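Local structure of imelysin-like protein (Psychrobacter arcticus, 3PF0) at residues K52-H57 with D285-A290; A68-Q73 with A106-S111; E222-L227 with L352-G357; N244-P249 with G258-A263; D302-A307 with T338-L343. The protein is of unknown function but belongs to the imelysin-like (peptidase M75) family and has been regarded as a putative metalloendopeptidase. All coordinates share one frame; numbering follows the deposited sequence.

Contact 1. Residues K52-H57 with D285-A290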
# COMPACT_ATOMS: atom_id res chain seq x y z
N LYS A 52 -21.57 6.80 11.73
CA LYS A 52 -21.66 7.62 10.51
C LYS A 52 -20.52 8.67 10.49
O LYS A 52 -19.84 8.79 9.47
CB LYS A 52 -23.04 8.30 10.44
CG LYS A 52 -23.25 9.20 9.22
CD LYS A 52 -24.59 9.91 9.28
CE LYS A 52 -24.87 10.71 8.04
NZ LYS A 52 -26.14 11.48 8.18
N THR A 53 -20.32 9.38 11.62
CA THR A 53 -19.29 10.42 11.82
C THR A 53 -17.88 9.81 11.66
O THR A 53 -17.05 10.42 10.98
CB THR A 53 -19.50 11.09 13.21
OG1 THR A 53 -20.78 11.72 13.24
CG2 THR A 53 -18.42 12.12 13.54
N TYR A 54 -17.63 8.62 12.25
CA TYR A 54 -16.32 7.96 12.16
C TYR A 54 -16.01 7.57 10.71
O TYR A 54 -14.93 7.90 10.22
CB TYR A 54 -16.21 6.75 13.10
CG TYR A 54 -14.93 5.95 12.93
CD1 TYR A 54 -13.71 6.45 13.39
CD2 TYR A 54 -14.94 4.71 12.32
CE1 TYR A 54 -12.53 5.74 13.22
CE2 TYR A 54 -13.76 3.98 12.14
CZ TYR A 54 -12.56 4.50 12.60
OH TYR A 54 -11.40 3.78 12.42
N LEU A 55 -16.97 6.90 10.02
CA LEU A 55 -16.84 6.46 8.62
C LEU A 55 -16.66 7.66 7.67
O LEU A 55 -15.89 7.55 6.71
CB LEU A 55 -18.05 5.61 8.19
CG LEU A 55 -18.20 4.22 8.85
CD1 LEU A 55 -19.60 3.69 8.66
CD2 LEU A 55 -17.17 3.21 8.31
N THR A 56 -17.31 8.80 7.95
CA THR A 56 -17.17 10.04 7.17
C THR A 56 -15.75 10.59 7.37
O THR A 56 -15.13 11.05 6.40
CB THR A 56 -18.27 11.05 7.56
OG1 THR A 56 -19.54 10.45 7.33
CG2 THR A 56 -18.18 12.35 6.78
N HIS A 57 -15.23 10.51 8.61
CA HIS A 57 -13.89 10.97 8.96
C HIS A 57 -12.82 10.06 8.29
O HIS A 57 -11.79 10.56 7.83
CB HIS A 57 -13.74 11.02 10.50
CG HIS A 57 -12.37 10.72 11.02
ND1 HIS A 57 -11.41 11.70 11.08
CD2 HIS A 57 -11.86 9.56 11.48
CE1 HIS A 57 -10.33 11.11 11.56
NE2 HIS A 57 -10.55 9.83 11.82
N ASP A 285 -5.83 6.81 16.24
CA ASP A 285 -6.73 7.88 15.85
C ASP A 285 -7.63 8.25 17.05
O ASP A 285 -8.30 7.36 17.59
CB ASP A 285 -7.56 7.43 14.63
CG ASP A 285 -8.71 8.33 14.18
OD1 ASP A 285 -8.66 9.55 14.46
OD2 ASP A 285 -9.62 7.81 13.51
N PRO A 286 -7.61 9.53 17.50
CA PRO A 286 -8.43 9.93 18.67
C PRO A 286 -9.93 9.63 18.54
O PRO A 286 -10.57 9.33 19.54
CB PRO A 286 -8.22 11.45 18.76
CG PRO A 286 -6.95 11.70 18.06
CD PRO A 286 -6.83 10.67 16.98
N VAL A 287 -10.49 9.71 17.31
CA VAL A 287 -11.90 9.44 17.03
C VAL A 287 -12.21 7.96 17.34
O VAL A 287 -13.25 7.68 17.94
CB VAL A 287 -12.28 9.83 15.57
CG1 VAL A 287 -13.77 9.61 15.29
CG2 VAL A 287 -11.90 11.28 15.28
N LEU A 288 -11.30 7.05 17.00
CA LEU A 288 -11.48 5.62 17.26
C LEU A 288 -11.21 5.27 18.72
O LEU A 288 -11.94 4.45 19.27
CB LEU A 288 -10.59 4.76 16.33
CG LEU A 288 -10.66 3.24 16.53
CD1 LEU A 288 -12.07 2.71 16.32
CD2 LEU A 288 -9.63 2.53 15.66
N THR A 289 -10.16 5.86 19.34
CA THR A 289 -9.80 5.59 20.75
C THR A 289 -10.93 6.03 21.69
O THR A 289 -11.10 5.42 22.75
CB THR A 289 -8.45 6.22 21.14
OG1 THR A 289 -8.51 7.63 20.98
CG2 THR A 289 -7.27 5.63 20.35
N ALA A 290 -11.72 7.06 21.29
CA ALA A 290 -12.88 7.55 22.05
C ALA A 290 -14.04 6.54 21.98
O ALA A 290 -14.77 6.38 22.96
CB ALA A 290 -13.32 8.91 21.52
O HOH W 1 -9.27 5.30 12.52

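Contact 2. Residues A68-Q73 with A106-S111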
# COMPACT_ATOMS: atom_id res chain seq x y z
N ALA A 68 -5.13 10.66 -3.05
CA ALA A 68 -4.72 11.97 -3.58
C ALA A 68 -3.19 12.11 -3.55
O ALA A 68 -2.60 12.57 -4.53
CB ALA A 68 -5.38 13.10 -2.80
N ASP A 69 -2.56 11.65 -2.45
CA ASP A 69 -1.12 11.68 -2.29
C ASP A 69 -0.43 10.75 -3.28
O ASP A 69 0.53 11.17 -3.91
CB ASP A 69 -0.68 11.34 -0.85
CG ASP A 69 0.80 11.58 -0.64
OD1 ASP A 69 1.29 12.66 -1.04
OD2 ASP A 69 1.47 10.68 -0.08
N ALA A 70 -0.93 9.51 -3.46
CA ALA A 70 -0.36 8.58 -4.44
C ALA A 70 -0.43 9.19 -5.87
O ALA A 70 0.54 9.08 -6.63
CB ALA A 70 -1.06 7.23 -4.38
N ALA A 71 -1.55 9.86 -6.21
CA ALA A 71 -1.74 10.52 -7.51
C ALA A 71 -0.75 11.69 -7.69
O ALA A 71 -0.15 11.82 -8.76
CB ALA A 71 -3.18 11.01 -7.65
N LYS A 72 -0.56 12.49 -6.63
CA LYS A 72 0.36 13.64 -6.57
C LYS A 72 1.83 13.17 -6.81
O LYS A 72 2.53 13.75 -7.64
CB LYS A 72 0.21 14.31 -5.19
CG LYS A 72 1.15 15.47 -4.86
CD LYS A 72 0.90 15.89 -3.41
CE LYS A 72 1.91 16.87 -2.86
NZ LYS A 72 1.47 17.43 -1.55
N GLN A 73 2.24 12.08 -6.14
CA GLN A 73 3.58 11.51 -6.25
C GLN A 73 3.84 10.91 -7.64
O GLN A 73 4.97 10.99 -8.11
CB GLN A 73 3.82 10.46 -5.15
CG GLN A 73 3.79 11.01 -3.71
CD GLN A 73 4.40 12.38 -3.51
OE1 GLN A 73 5.43 12.76 -4.09
NE2 GLN A 73 3.79 13.14 -2.63
N ALA A 106 6.03 4.77 -4.24
CA ALA A 106 5.80 3.39 -3.78
C ALA A 106 5.33 3.38 -2.32
O ALA A 106 4.44 2.61 -1.98
CB ALA A 106 7.06 2.54 -3.94
N GLN A 107 5.89 4.29 -1.49
CA GLN A 107 5.52 4.47 -0.08
C GLN A 107 4.07 5.00 0.05
O GLN A 107 3.33 4.51 0.91
CB GLN A 107 6.50 5.40 0.63
CG GLN A 107 7.85 4.74 0.94
CD GLN A 107 8.80 5.71 1.58
OE1 GLN A 107 9.33 6.63 0.95
NE2 GLN A 107 9.08 5.51 2.85
N ALA A 108 3.67 5.97 -0.81
CA ALA A 108 2.32 6.56 -0.83
C ALA A 108 1.27 5.52 -1.23
O ALA A 108 0.20 5.48 -0.63
CB ALA A 108 2.26 7.75 -1.79
N TRP A 109 1.57 4.68 -2.21
CA TRP A 109 0.63 3.64 -2.60
C TRP A 109 0.55 2.53 -1.54
O TRP A 109 -0.54 2.00 -1.33
CB TRP A 109 0.96 3.04 -3.97
CG TRP A 109 0.01 1.93 -4.34
CD1 TRP A 109 0.28 0.59 -4.33
CD2 TRP A 109 -1.40 2.06 -4.60
NE1 TRP A 109 -0.86 -0.12 -4.62
CE2 TRP A 109 -1.91 0.75 -4.76
CE3 TRP A 109 -2.28 3.15 -4.70
CZ2 TRP A 109 -3.26 0.51 -5.05
CZ3 TRP A 109 -3.61 2.91 -4.98
CH2 TRP A 109 -4.09 1.61 -5.15
N ALA A 110 1.67 2.23 -0.86
CA ALA A 110 1.70 1.23 0.22
C ALA A 110 0.72 1.65 1.33
O ALA A 110 0.00 0.81 1.86
CB ALA A 110 3.11 1.06 0.78
N SER A 111 0.66 2.96 1.61
CA SER A 111 -0.27 3.54 2.58
C SER A 111 -1.71 3.42 2.08
O SER A 111 -2.56 2.95 2.83
CB SER A 111 0.10 5.00 2.85
OG SER A 111 1.33 5.02 3.55

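Contact 3. Residues E222-L227 with L352-G357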
# COMPACT_ATOMS: atom_id res chain seq x y z
N GLU A 222 -29.20 0.40 10.25
CA GLU A 222 -29.68 -0.95 9.93
C GLU A 222 -28.55 -2.01 9.86
O GLU A 222 -28.83 -3.19 10.10
CB GLU A 222 -30.51 -0.98 8.63
CG GLU A 222 -29.84 -0.37 7.41
CD GLU A 222 -30.54 0.84 6.82
OE1 GLU A 222 -30.74 1.83 7.55
OE2 GLU A 222 -30.86 0.80 5.61
N SER A 223 -27.31 -1.60 9.51
CA SER A 223 -26.19 -2.55 9.42
C SER A 223 -24.84 -1.88 9.69
O SER A 223 -24.67 -0.69 9.42
CB SER A 223 -26.15 -3.22 8.05
OG SER A 223 -25.74 -2.33 7.02
N ASP A 224 -23.87 -2.69 10.18
CA ASP A 224 -22.50 -2.26 10.45
C ASP A 224 -21.57 -2.66 9.28
O ASP A 224 -20.38 -2.92 9.49
CB ASP A 224 -22.01 -2.84 11.80
CG ASP A 224 -22.13 -4.35 11.99
OD1 ASP A 224 -22.45 -5.06 11.00
OD2 ASP A 224 -21.91 -4.83 13.13
N GLN A 225 -22.13 -2.71 8.05
CA GLN A 225 -21.46 -3.08 6.79
C GLN A 225 -20.17 -2.28 6.55
O GLN A 225 -19.15 -2.86 6.19
CB GLN A 225 -22.42 -2.89 5.59
CG GLN A 225 -21.90 -3.49 4.28
CD GLN A 225 -22.63 -2.94 3.07
OE1 GLN A 225 -23.81 -3.24 2.83
NE2 GLN A 225 -21.93 -2.16 2.26
N GLY A 226 -20.24 -0.97 6.77
CA GLY A 226 -19.12 -0.05 6.59
C GLY A 226 -17.98 -0.27 7.55
O GLY A 226 -16.83 -0.43 7.12
N LEU A 227 -18.29 -0.28 8.86
CA LEU A 227 -17.32 -0.48 9.93
C LEU A 227 -16.66 -1.86 9.81
O LEU A 227 -15.44 -1.98 9.97
CB LEU A 227 -18.01 -0.31 11.29
CG LEU A 227 -17.10 -0.03 12.49
CD1 LEU A 227 -16.73 1.45 12.57
CD2 LEU A 227 -17.77 -0.47 13.79
N LEU A 352 -15.47 -3.80 19.05
CA LEU A 352 -16.25 -2.98 18.13
C LEU A 352 -17.57 -3.68 17.71
O LEU A 352 -18.37 -3.08 17.00
CB LEU A 352 -15.42 -2.61 16.89
CG LEU A 352 -14.24 -1.65 17.11
CD1 LEU A 352 -13.25 -1.73 15.96
CD2 LEU A 352 -14.72 -0.21 17.30
N GLY A 353 -17.76 -4.92 18.17
CA GLY A 353 -18.95 -5.73 17.88
C GLY A 353 -19.12 -6.16 16.44
O GLY A 353 -20.23 -6.48 16.02
N ILE A 354 -18.01 -6.19 15.67
CA ILE A 354 -17.98 -6.58 14.26
C ILE A 354 -17.43 -8.01 14.12
O ILE A 354 -17.29 -8.71 15.13
CB ILE A 354 -17.25 -5.54 13.36
CG1 ILE A 354 -15.88 -5.12 13.93
CG2 ILE A 354 -18.17 -4.33 13.09
CD1 ILE A 354 -15.00 -4.42 12.98
N ARG A 355 -17.16 -8.48 12.87
CA ARG A 355 -16.73 -9.87 12.64
C ARG A 355 -15.40 -10.00 11.90
O ARG A 355 -15.06 -9.16 11.06
CB ARG A 355 -17.81 -10.64 11.84
CG ARG A 355 -19.16 -10.75 12.56
CD ARG A 355 -20.35 -10.62 11.62
NE ARG A 355 -20.33 -9.38 10.83
CZ ARG A 355 -20.81 -8.21 11.24
NH1 ARG A 355 -21.34 -8.09 12.45
NH2 ARG A 355 -20.74 -7.14 10.45
N VAL A 356 -14.66 -11.09 12.21
CA VAL A 356 -13.41 -11.46 11.56
C VAL A 356 -13.81 -12.11 10.23
O VAL A 356 -14.40 -13.20 10.24
CB VAL A 356 -12.50 -12.38 12.44
CG1 VAL A 356 -11.24 -12.81 11.69
CG2 VAL A 356 -12.13 -11.70 13.76
N GLY A 357 -13.58 -11.41 9.13
CA GLY A 357 -13.93 -11.88 7.80
C GLY A 357 -15.11 -11.16 7.19
O GLY A 357 -16.14 -10.98 7.85

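Contact 4. Residues N244-P249 with G258-A263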
# COMPACT_ATOMS: atom_id res chain seq x y z
N ASN A 244 2.60 -12.56 2.60
CA ASN A 244 3.13 -12.37 1.25
C ASN A 244 4.41 -11.57 1.21
O ASN A 244 5.23 -11.84 0.34
CB ASN A 244 2.09 -11.72 0.32
CG ASN A 244 0.82 -12.53 0.15
OD1 ASN A 244 0.80 -13.76 0.33
ND2 ASN A 244 -0.25 -11.85 -0.21
N ALA A 245 4.58 -10.57 2.09
CA ALA A 245 5.77 -9.74 2.06
C ALA A 245 6.88 -10.20 3.01
O ALA A 245 8.05 -9.93 2.72
CB ALA A 245 5.41 -8.29 2.36
N ILE A 246 6.56 -10.89 4.13
CA ILE A 246 7.59 -11.27 5.11
C ILE A 246 7.84 -12.79 5.17
O ILE A 246 8.94 -13.20 4.84
CB ILE A 246 7.27 -10.67 6.53
CG1 ILE A 246 7.16 -9.11 6.49
CG2 ILE A 246 8.26 -11.13 7.62
CD1 ILE A 246 8.45 -8.30 6.09
N GLU A 247 6.87 -13.59 5.64
CA GLU A 247 7.01 -15.03 5.83
C GLU A 247 7.44 -15.76 4.56
O GLU A 247 8.45 -16.47 4.59
CB GLU A 247 5.71 -15.65 6.37
CG GLU A 247 5.80 -17.14 6.65
CD GLU A 247 4.53 -17.77 7.17
OE1 GLU A 247 3.47 -17.59 6.52
OE2 GLU A 247 4.59 -18.46 8.21
N GLN A 248 6.68 -15.60 3.46
CA GLN A 248 6.92 -16.31 2.20
C GLN A 248 8.24 -15.89 1.51
O GLN A 248 9.00 -16.80 1.19
CB GLN A 248 5.74 -16.16 1.23
CG GLN A 248 4.58 -17.10 1.53
CD GLN A 248 3.26 -16.62 0.96
OE1 GLN A 248 3.19 -16.08 -0.15
NE2 GLN A 248 2.19 -16.80 1.71
N PRO A 249 8.57 -14.59 1.26
CA PRO A 249 9.82 -14.29 0.54
C PRO A 249 11.11 -14.59 1.31
O PRO A 249 12.14 -14.83 0.68
CB PRO A 249 9.73 -12.80 0.26
CG PRO A 249 8.31 -12.46 0.45
CD PRO A 249 7.82 -13.35 1.51
N GLY A 258 8.06 -16.06 -3.72
CA GLY A 258 7.81 -14.65 -3.97
C GLY A 258 8.97 -13.75 -3.57
O GLY A 258 10.07 -14.23 -3.28
N HIS A 259 8.72 -12.43 -3.58
CA HIS A 259 9.76 -11.45 -3.29
C HIS A 259 9.25 -10.40 -2.32
O HIS A 259 8.05 -10.21 -2.18
CB HIS A 259 10.24 -10.77 -4.60
CG HIS A 259 10.43 -11.73 -5.73
ND1 HIS A 259 11.65 -12.37 -5.94
CD2 HIS A 259 9.53 -12.19 -6.64
CE1 HIS A 259 11.46 -13.18 -6.97
NE2 HIS A 259 10.20 -13.11 -7.42
N LEU A 260 10.18 -9.73 -1.64
CA LEU A 260 9.86 -8.63 -0.74
C LEU A 260 9.33 -7.47 -1.57
O LEU A 260 9.77 -7.33 -2.72
CB LEU A 260 11.12 -8.18 0.00
CG LEU A 260 11.54 -8.93 1.24
CD1 LEU A 260 13.01 -8.81 1.41
CD2 LEU A 260 10.89 -8.36 2.47
N PRO A 261 8.48 -6.58 -1.05
CA PRO A 261 8.12 -5.39 -1.84
C PRO A 261 9.39 -4.55 -2.07
O PRO A 261 10.29 -4.59 -1.23
CB PRO A 261 7.07 -4.68 -0.99
CG PRO A 261 7.32 -5.14 0.40
CD PRO A 261 7.88 -6.53 0.30
N ALA A 262 9.52 -3.89 -3.25
CA ALA A 262 10.70 -3.10 -3.67
C ALA A 262 12.01 -3.92 -3.58
O ALA A 262 13.05 -3.40 -3.15
CB ALA A 262 10.81 -1.81 -2.85
N ALA A 263 11.96 -5.19 -4.04
CA ALA A 263 13.10 -6.11 -4.03
C ALA A 263 14.24 -5.64 -4.94
O ALA A 263 15.40 -5.77 -4.56
CB ALA A 263 12.65 -7.51 -4.45
O HOH W 2 5.63 -11.75 -2.65

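Contact 5. Residues D302-A307 with T338-L343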
# COMPACT_ATOMS: atom_id res chain seq x y z
N ASP A 302 -4.48 0.89 24.02
CA ASP A 302 -3.16 0.97 24.64
C ASP A 302 -2.24 -0.19 24.19
O ASP A 302 -1.09 0.07 23.85
CB ASP A 302 -3.28 0.97 26.17
N THR A 303 -2.76 -1.44 24.18
CA THR A 303 -2.00 -2.64 23.78
C THR A 303 -1.65 -2.61 22.28
O THR A 303 -0.53 -2.98 21.92
CB THR A 303 -2.73 -3.93 24.15
OG1 THR A 303 -4.08 -3.86 23.69
CG2 THR A 303 -2.69 -4.22 25.64
N LEU A 304 -2.59 -2.15 21.42
CA LEU A 304 -2.36 -2.04 19.98
C LEU A 304 -1.32 -0.95 19.68
O LEU A 304 -0.42 -1.19 18.87
CB LEU A 304 -3.66 -1.76 19.22
CG LEU A 304 -4.34 -2.97 18.58
CD1 LEU A 304 -5.78 -2.66 18.23
CD2 LEU A 304 -3.58 -3.44 17.33
N SER A 305 -1.42 0.21 20.36
CA SER A 305 -0.48 1.33 20.22
C SER A 305 0.96 0.90 20.59
O SER A 305 1.90 1.23 19.87
CB SER A 305 -0.91 2.51 21.08
OG SER A 305 -0.02 3.61 20.99
N THR A 306 1.11 0.16 21.71
CA THR A 306 2.39 -0.32 22.21
C THR A 306 2.98 -1.34 21.23
O THR A 306 4.16 -1.23 20.90
CB THR A 306 2.25 -0.86 23.64
OG1 THR A 306 1.86 0.22 24.49
CG2 THR A 306 3.54 -1.49 24.18
N ALA A 307 2.16 -2.31 20.74
CA ALA A 307 2.59 -3.34 19.79
C ALA A 307 3.08 -2.73 18.46
O ALA A 307 4.11 -3.17 17.94
CB ALA A 307 1.46 -4.33 19.53
N THR A 338 2.44 -10.82 13.68
CA THR A 338 1.50 -11.88 14.06
C THR A 338 0.77 -11.44 15.36
O THR A 338 -0.44 -11.69 15.49
CB THR A 338 2.24 -13.22 14.18
OG1 THR A 338 2.80 -13.53 12.91
CG2 THR A 338 1.34 -14.37 14.63
N ASN A 339 1.49 -10.78 16.28
CA ASN A 339 0.90 -10.27 17.52
C ASN A 339 -0.10 -9.12 17.22
O ASN A 339 -1.11 -9.01 17.91
CB ASN A 339 1.98 -9.82 18.51
CG ASN A 339 1.42 -9.35 19.82
OD1 ASN A 339 0.66 -10.05 20.49
ND2 ASN A 339 1.75 -8.12 20.20
N ILE A 340 0.16 -8.30 16.18
CA ILE A 340 -0.74 -7.21 15.79
C ILE A 340 -2.04 -7.81 15.19
O ILE A 340 -3.13 -7.37 15.56
CB ILE A 340 -0.06 -6.18 14.83
CG1 ILE A 340 1.01 -5.36 15.58
CG2 ILE A 340 -1.10 -5.24 14.17
CD1 ILE A 340 1.92 -4.50 14.72
N THR A 341 -1.93 -8.84 14.33
CA THR A 341 -3.11 -9.51 13.73
C THR A 341 -3.92 -10.17 14.84
O THR A 341 -5.15 -10.11 14.81
CB THR A 341 -2.72 -10.53 12.64
OG1 THR A 341 -1.74 -11.41 13.16
CG2 THR A 341 -2.18 -9.89 11.40
N ARG A 342 -3.23 -10.75 15.85
CA ARG A 342 -3.84 -11.39 17.01
C ARG A 342 -4.69 -10.38 17.78
O ARG A 342 -5.86 -10.65 18.05
CB ARG A 342 -2.76 -11.99 17.93
CG ARG A 342 -3.31 -12.83 19.08
CD ARG A 342 -2.25 -13.21 20.10
NE ARG A 342 -1.68 -12.05 20.79
CZ ARG A 342 -2.24 -11.45 21.84
NH1 ARG A 342 -3.39 -11.89 22.34
NH2 ARG A 342 -1.65 -10.40 22.40
N LEU A 343 -4.11 -9.20 18.07
CA LEU A 343 -4.78 -8.13 18.80
C LEU A 343 -5.98 -7.58 18.01
O LEU A 343 -6.99 -7.26 18.63
CB LEU A 343 -3.80 -6.99 19.13
CG LEU A 343 -2.76 -7.26 20.23
CD1 LEU A 343 -1.72 -6.17 20.26
CD2 LEU A 343 -3.39 -7.41 21.61

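Contact 1. Residues K52-H57 with D285-A290
Tyr54 and His57, on one side of helix 48-84, face the first turn of helix 286-292 in an antiparallel helix pair of this all-helical fold. The local axes pass 10.6 Å apart with their directions at 155°, and the backbones come nearest at the CA atoms of Tyr54 and Val287, 6.7 Å apart. The polar link is a His-carboxylate hydrogen bond. His57 NE2 donates to Asp285 OD2 over 2.8 Å, arriving on the syn side but 27° out of the carboxylate plane. Asp285 is also the N-cap of its helix: OD1 takes a weak capping bond from Val287 N, which ties the carboxylate to the helix start. On the far side of the imidazole, ND1 is hydrogen-bonded to Asp61 OD2, so a carboxylate at each nitrogen limits the turning of the ring. One face of the imidazole carries Val287 CG2, a CH-pi contact 4.0 Å from the ring centroid. The other branch, CG1, lies opposite the valine's own backbone N (chi1 -177°) and meets the edge of the Tyr54 ring, 3.7 Å from CD1, so the isopropyl group bridges both rings. Leu288 CB adds an oblique contact 3.8 Å from Tyr54 CE1. An alanine at His57 removes the imidazole, which would probably leave Asp61 and Asp285 without the group that links them and open a gap beside Val287 CG2. The phenol of Tyr54 is hydrogen-bonded to Trp230 NE1, and its OH donates to a water at 2.6 Å that in turn donates to Asp285 OD2 at 2.7 Å.

Contact 2. Residues A68-Q73 with A106-S111
Ala70 and Ala108 mark the closest point of two antiparallel helices, their CA atoms 4.9 Å apart, where the local axes approach to 8.4 Å with directions 161° apart. Such a short separation is possible because methyl groups, not long side chains, lie between the backbones. Ala108 CB is the central contact: it points at the partner helix and rests 3.8 Å from Ala70 CA, touching backbone as much as side chain. The Ala70 methyl lies beside it and also reaches the edge of the Trp109 indole, 4.3 Å from CE3, near the ring plane.

Around the Ala108 methyl, two polar side chains of helix 48-84 close in. Asp69 OD2 comes within 3.5 Å of Ala108 CB, and Gln73 CG touches the same methyl with its aliphatic part at 4.1 Å. These two are joined to each other along one helical turn: Gln73, bent at chi2 (-38°), brings NE2 to Asp69 OD1, a hydrogen bond of 3.0 Å with the oxygen in the plane of the amide. That bond helps hold the carboxylate, whose second oxygen, OD2, is the one against the Ala108 methyl.

No hydrogen bond joins the two segments directly, although Gln101 NE2, farther back on helix 92-112, donates to Gln73 O. Helix 183-214 packs on both helices, Leu200 touching Ala71 and Trp109, while helix 268-283 lies against helix 92-112 through Ile271 on Ala106 and Ala110.

Contact 3. Residues E222-L227 with L352-G357
Asp224 swings its CG between its backbone N and carbonyl carbon (chi1 53°), and Arg355 bends at chi2 and chi3, so that carboxylate and guanidinium meet from opposite directions. Asp224 precedes helix 225-250 as its N-cap, yet its side chain makes no capping bond and turns to the arginine instead. Arg355 presents its two terminal nitrogens: NH2 donates to Asp224 OD1 at 2.7 Å, the strong half of the salt bridge, and NH1 to OD2 at 3.4 Å, a weak bond. The match is imperfect, for the two planes are 41° apart and NH2 reaches OD1 from above the carboxylate plane. A leucine in place of Asp224 has no carboxylate to offer, and the Arg355 guanidinium is likely to turn more freely, its charge without this mate.

Beside the salt bridge, Ile354 carries the packing. Its CG2 lies 3.8 Å from Asp224 OD2 and makes an apolar contact of 3.9 Å with Leu227 CD2, while Ile354 CD1 touches Leu227 O at the same spacing, 3.9 Å. Leu352 adds a second apolar pair, its CB 4.4 Å from Leu227 CD2.

Gly353, with positive phi, ends helix 327-351 in a Schellman motif and sends the chain along the start of helix 225-250. There Asn228 and Asn232 hold the backbone of the 352-357 segment by hydrogen bonds, Phe231 packs on Leu352 and Ile354, and helix 286-292 reaches Leu352 through Leu288, Ile291 and Leu292.

Contact 4. Residues N244-P249 with G258-A263
Leu260, the first residue of a type II beta turn running to Ala263, lays its side chain on the end of helix 225-250, where a pi-type turn at 244-247 and a kink at Pro249 distort the helix. From CB the chain heads to CG, which is anti to the carbonyl carbon (chi1 -83°) and lies 4.4 Å from Pro249 CB and 3.9 Å from Ala245 O. The CD2 tip goes deeper, to 3.3 Å from Ala245 O, and also meets Ile246 CD1 at 4.4 Å. Pro249 has no N-H to offer the carbonyl of Ala245, four residues back, and it is this oxygen that the leucine methyl covers.

The proline ring in turn packs against the loop backbone: Pro249 CG lies 3.5 Å from His259 O, with CB close to the peptide leading into Leu260. Next along the loop, Pro261 sets its CD 3.7 Å from the methyl CB of Ala245. Tyr132 touches both Ala245 and Pro261 and is hydrogen-bonded through its OH to His259 O. No direct hydrogen bond joins the two segments, but a water lies 3.0 Å from Asn244 O and 2.9 Å from His259 O.

Contact 5. Residues D302-A307 with T338-L343
Leu343 and Leu304 slide past each other in opposite directions across an antiparallel helical hairpin, formed by the consecutive helices 298-316 and 327-351. The local axes run 10.1 Å apart with directions at 164°. In Leu343, CG is anti to the carbonyl carbon (chi1 -72°), and the branch drives between Thr303 and Ala307 of the partner helix. Its CD1 sits 3.7 Å from Ala307 CB and 3.8 Å from Thr303 O, two residues one turn apart on that helix. Leu304 meets the base of the same side chain, its CD2 4.0 Å from Leu343 CB, and also brushes Ile340 CG2.

The methyl of Ala307 is thus packed from several directions: besides Leu343, Ile340 CG1 comes to 4.1 Å from Ala307 CB, and Asn339 ND2 to 3.9 Å. Helix 225-250 lies behind helix 327-351, where Val238, Glu239 and Lys242 touch Thr341.

At the border of the hairpin, Arg342 holds the Asn339 amide side-on with two nitrogens on one oxygen. NH2 donates to Asn339 OD1 at 3.0 Å in the carbonyl plane, and NE donates to that same OD1 at 3.1 Å.

In the fold
The five contacts are spread through one all-helical chain. Contacts 1 and 2 share helix 48-84, with about 23 Å between centres, and contacts 3 and 4 use helix 225-250 near its opposite ends, about 31 Å between centres. Contacts 1 and 3 touch: Leu55 and Tyr54 pack on the start of helix 225-250, and Leu288 meets Leu352, so the two form one continuous packed region. Their segments alternate along the chain, which interlocks its early, middle and final parts. Contacts 4 and 5 both fall between the two segments of contact 3. Contact 2 precedes both in sequence, and its centre is about 8 Å from that of the chain.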